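Local coordinates for protein carbohydrate esterase family 2 (CE2) (Chaetomium olivicolor, PDB 4XVH) that probably hydrolyses ester bonds, removing acetyl groups from plant cell-wall polysaccharides such as xylan, as a carbohydrate esterase joined to a carbohydrate-binding domain, at residues I115-T120 with L212-F217. Numbering follows the deposited sequence.
With PEU (2,5,8,11,14,17,20,23,26,29,32,35,38,41,44,47,50,53,56,59,62,65,68,71,74,77,80-heptacosaoxadooctacontan-82-ol), chain C.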
ATOM      1  N   ILE A 115       4.062   1.320  -4.271  1.00 16.30           N
ATOM      2  CA  ILE A 115       3.588   0.287  -5.190  1.00 15.49           C
ATOM      3  C   ILE A 115       4.250  -1.039  -4.833  1.00 14.83           C
ATOM      4  O   ILE A 115       5.472  -1.080  -4.723  1.00 14.69           O
ATOM      5  CB  ILE A 115       3.927   0.631  -6.648  1.00 16.60           C
ATOM      6  CG1 ILE A 115       3.368   2.021  -7.023  1.00 15.73           C
ATOM      7  CG2 ILE A 115       3.406  -0.486  -7.587  1.00 17.61           C
ATOM      8  CD1 ILE A 115       4.035   2.647  -8.285  1.00 14.56           C
ATOM      9  N   GLY A 116       3.467  -2.111  -4.666  1.00 13.66           N
ATOM     10  CA  GLY A 116       4.089  -3.375  -4.331  1.00 15.18           C
ATOM     11  C   GLY A 116       3.165  -4.558  -4.210  1.00 15.90           C
ATOM     12  O   GLY A 116       2.091  -4.611  -4.845  1.00 16.24           O
ATOM     13  N   ASP A 117       3.591  -5.521  -3.395  1.00 14.79           N
ATOM     14  CA  ASP A 117       2.858  -6.764  -3.247  1.00 16.89           C
ATOM     15  C   ASP A 117       2.327  -6.903  -1.813  1.00 16.16           C
ATOM     16  O   ASP A 117       1.986  -5.915  -1.174  1.00 15.09           O
ATOM     17  CB  ASP A 117       3.764  -7.943  -3.600  1.00 19.13           C
ATOM     18  CG  ASP A 117       5.098  -7.924  -2.833  1.00 19.81           C
ATOM     19  OD1 ASP A 117       5.156  -7.423  -1.691  1.00 18.93           O
ATOM     20  OD2 ASP A 117       6.103  -8.416  -3.383  1.00 20.61           O
ATOM     21  N   SER A 118       2.307  -8.130  -1.300  1.00 15.21           N
ATOM     22  CA  SER A 118       1.730  -8.383   0.015  1.00 15.37           C
ATOM     23  C   SER A 118       2.469  -7.580   1.116  1.00 13.97           C
ATOM     24  O   SER A 118       1.890  -7.206   2.139  1.00 15.50           O
ATOM     25  CB  SER A 118       1.793  -9.890   0.307  1.00 16.20           C
ATOM     26  OG  SER A 118       3.148 -10.279   0.424  1.00 15.69           O
ATOM     27  N   ILE A 119       3.762  -7.348   0.920  1.00 12.71           N
ATOM     28  CA  ILE A 119       4.542  -6.616   1.919  1.00 13.91           C
ATOM     29  C   ILE A 119       4.049  -5.159   2.010  1.00 15.13           C
ATOM     30  O   ILE A 119       3.933  -4.562   3.112  1.00 15.33           O
ATOM     31  CB  ILE A 119       6.045  -6.669   1.574  1.00 14.92           C
ATOM     32  CG1 ILE A 119       6.487  -8.146   1.520  1.00 16.45           C
ATOM     33  CG2 ILE A 119       6.887  -5.866   2.591  1.00 14.91           C
ATOM     34  CD1 ILE A 119       7.902  -8.332   0.936  1.00 16.86           C
ATOM     35  N   THR A 120       3.707  -4.604   0.854  1.00 14.04           N
ATOM     36  CA  THR A 120       3.221  -3.237   0.783  1.00 13.26           C
ATOM     37  C   THR A 120       1.761  -3.145   1.197  1.00 14.48           C
ATOM     38  O   THR A 120       1.329  -2.141   1.776  1.00 15.32           O
ATOM     39  CB  THR A 120       3.461  -2.702  -0.642  1.00 13.96           C
ATOM     40  OG1 THR A 120       4.875  -2.730  -0.864  1.00 16.63           O
ATOM     41  CG2 THR A 120       2.914  -1.323  -0.854  1.00 11.88           C
ATOM     42  N   LEU A 212       8.917  -4.626  -5.388  1.00 17.19           N
ATOM     43  CA  LEU A 212       8.452  -5.780  -6.137  1.00 17.85           C
ATOM     44  C   LEU A 212       9.618  -6.708  -6.448  1.00 18.92           C
ATOM     45  O   LEU A 212      10.744  -6.237  -6.715  1.00 19.18           O
ATOM     46  CB  LEU A 212       7.802  -5.343  -7.450  1.00 17.41           C
ATOM     47  CG  LEU A 212       6.488  -4.584  -7.346  1.00 16.76           C
ATOM     48  CD1 LEU A 212       6.179  -4.009  -8.731  1.00 17.47           C
ATOM     49  CD2 LEU A 212       5.380  -5.556  -6.903  1.00 17.71           C
ATOM     50  N   GLY A 213       9.353  -8.011  -6.435  1.00 18.54           N
ATOM     51  CA  GLY A 213      10.390  -8.985  -6.766  1.00 20.81           C
ATOM     52  C   GLY A 213      10.323 -10.199  -5.856  1.00 21.40           C
ATOM     53  O   GLY A 213      10.842 -11.253  -6.191  1.00 22.71           O
ATOM     54  N   THR A 214       9.706 -10.057  -4.685  1.00 20.26           N
ATOM     55  CA  THR A 214       9.577 -11.217  -3.806  1.00 19.56           C
ATOM     56  C   THR A 214       8.871 -12.353  -4.564  1.00 20.16           C
ATOM     57  O   THR A 214       9.338 -13.490  -4.563  1.00 21.00           O
ATOM     58  CB  THR A 214       8.812 -10.880  -2.532  1.00 18.50           C
ATOM     59  OG1 THR A 214       9.507  -9.845  -1.840  1.00 18.90           O
ATOM     60  CG2 THR A 214       8.673 -12.130  -1.624  1.00 18.22           C
ATOM     61  N   ASN A 215       7.766 -12.048  -5.231  1.00 19.02           N
ATOM     62  CA  ASN A 215       7.069 -13.080  -6.005  1.00 20.58           C
ATOM     63  C   ASN A 215       7.804 -13.510  -7.282  1.00 21.54           C
ATOM     64  O   ASN A 215       7.785 -14.699  -7.652  1.00 20.80           O
ATOM     65  CB  ASN A 215       5.654 -12.583  -6.330  1.00 21.05           C
ATOM     66  CG  ASN A 215       4.823 -12.392  -5.060  1.00 21.14           C
ATOM     67  OD1 ASN A 215       4.661 -13.325  -4.292  1.00 21.05           O
ATOM     68  ND2 ASN A 215       4.369 -11.178  -4.811  1.00 20.49           N
ATOM     69  N   ASP A 216       8.462 -12.564  -7.947  1.00 19.72           N
ATOM     70  CA  ASP A 216       9.156 -12.876  -9.197  1.00 22.33           C
ATOM     71  C   ASP A 216      10.242 -13.932  -8.964  1.00 22.09           C
ATOM     72  O   ASP A 216      10.480 -14.835  -9.795  1.00 24.33           O
ATOM     73  CB  ASP A 216       9.783 -11.598  -9.794  1.00 22.75           C
ATOM     74  CG  ASP A 216       8.752 -10.495 -10.006  1.00 23.90           C
ATOM     75  OD1 ASP A 216       8.239  -9.984  -8.999  1.00 22.61           O
ATOM     76  OD2 ASP A 216       8.447 -10.167 -11.175  1.00 26.01           O
ATOM     77  N   PHE A 217      10.908 -13.812  -7.816  1.00 21.79           N
ATOM     78  CA  PHE A 217      12.042 -14.683  -7.526  1.00 24.24           C
ATOM     79  C   PHE A 217      11.636 -16.094  -7.101  1.00 25.18           C
ATOM     80  O   PHE A 217      12.421 -17.026  -7.192  1.00 27.27           O
ATOM     81  CB  PHE A 217      12.927 -14.026  -6.474  1.00 22.76           C
ATOM     82  CG  PHE A 217      14.031 -13.195  -7.081  1.00 23.55           C
ATOM     83  CD1 PHE A 217      13.786 -11.916  -7.549  1.00 23.64           C
ATOM     84  CD2 PHE A 217      15.297 -13.706  -7.207  1.00 24.63           C
ATOM     85  CE1 PHE A 217      14.819 -11.167  -8.126  1.00 23.60           C
ATOM     86  CE2 PHE A 217      16.322 -12.961  -7.773  1.00 25.52           C
ATOM     87  CZ  PHE A 217      16.075 -11.691  -8.219  1.00 24.73           C
TER
HETATM   88  CAA PEU C 402     -13.952 -11.788  -3.203  1.00 70.99           C
HETATM   89  OAB PEU C 402     -13.180 -12.986  -3.009  1.00 71.77           O
HETATM   90  CAC PEU C 402     -13.205 -13.883  -4.187  1.00 72.61           C
HETATM   91  CAD PEU C 402     -12.430 -15.254  -4.175  1.00 77.05           C
HETATM   92  OAE PEU C 402     -12.878 -16.163  -3.140  1.00 77.29           O
HETATM   93  CAF PEU C 402     -12.651 -15.676  -1.780  1.00 77.68           C
HETATM   94  CAG PEU C 402     -11.243 -15.630  -1.162  1.00 77.76           C
HETATM   95  OAH PEU C 402     -10.211 -14.916  -1.860  1.00 78.01           O
HETATM   96  CAI PEU C 402      -9.005 -14.824  -1.051  1.00 77.94           C
HETATM   97  CAJ PEU C 402      -7.792 -14.323  -1.843  1.00 78.01           C
HETATM   98  OAK PEU C 402      -6.629 -14.200  -0.982  1.00 78.05           O
HETATM   99  CAL PEU C 402      -5.435 -14.173  -1.793  1.00 78.01           C
HETATM  100  CAM PEU C 402      -4.142 -14.059  -0.993  1.00 77.83           C
HETATM  101  OAN PEU C 402      -3.125 -14.299  -1.986  1.00 77.54           O
HETATM  102  CAO PEU C 402      -1.781 -14.363  -1.457  1.00 76.89           C
HETATM  103  CAP PEU C 402      -1.146 -15.139  -2.593  1.00 76.24           C
HETATM  104  OAQ PEU C 402       0.231 -15.576  -2.708  1.00 75.85           O
HETATM  105  CAR PEU C 402       0.810 -16.360  -1.618  1.00 75.04           C
HETATM  106  CAS PEU C 402       1.275 -15.686  -0.303  1.00 73.49           C
HETATM  107  OAT PEU C 402       2.388 -14.721  -0.478  1.00 71.07           O
HETATM  108  CAU PEU C 402       2.113 -13.555  -1.312  1.00 68.13           C
HETATM  109  CAV PEU C 402       3.349 -12.639  -1.443  1.00 65.81           C
HETATM  110  OAW PEU C 402       3.180 -11.429  -2.223  1.00 64.62           O
HETATM  111  O   HOH W   1       8.724  -7.611  -3.064  1.00 15.51           O
HETATM  112  O   HOH W   2       6.718  -9.126  -5.837  1.00 18.51           O
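The carboxylate of Asp117 and the amide of Asn215 meet almost at right angles, their planes 79° apart. The amide comes from one side of the carboxylate plane, its ND2 lying 3.5 Å from Asp117 CB, while Leu212 CD2 lies toward the other side and packs against the backbone, 3.6 Å from Gly116 CA. With CG between the backbone N and the carbonyl carbon (chi1 52°), Asp117 divides its oxygens between two tasks. Asp117 OD1 turns back to cap the helix that starts at Ser118, accepting from Ile119 N at 3.0 Å on the anti side, 26° out of the carboxylate plane. OD2 faces 212-217, where the link is made by water rather than by direct hydrogen bonds. One water donates to OD2 and accepts from Gly213 N and Asn215 N, with a weak third bond from ND2; another donates to OD2 and meets Thr214 OG1, which is also hydrogen-bonded to Ser256. Nearby, the side chains of Ile119 and Thr214 cross at about a right angle, with Ile119 CD1 3.5 Å from Thr214 OG1. Replacing Asp117 with alanine removes both oxygens and would probably leave Ile119 N uncapped and the two bridging waters without their common acceptor. Asn215 ND2 is held by Lys164 O and gives a hydrogen bond to OAW of the bound polyether at 2.9 Å. The same ligand oxygen lies 2.9 Å from Ser118 OG, which is hydrogen-bonded to His306; the polyether is also hydrogen-bonded to Gly163 N. This is the SGNH-hydrolase arrangement, in which the Gly-Asp-Ser turn after a central parallel strand faces the Gly-Thr-Asn-Asp turn after its neighbour. By family analogy Ser118 is probably the nucleophile, and Asn215 and Gly163 would supply oxyanion-hole donors; OAW, held by Asn215 ND2 and close to Ser118 OG, may lie near where an ester's carbonyl oxygen would be polarised.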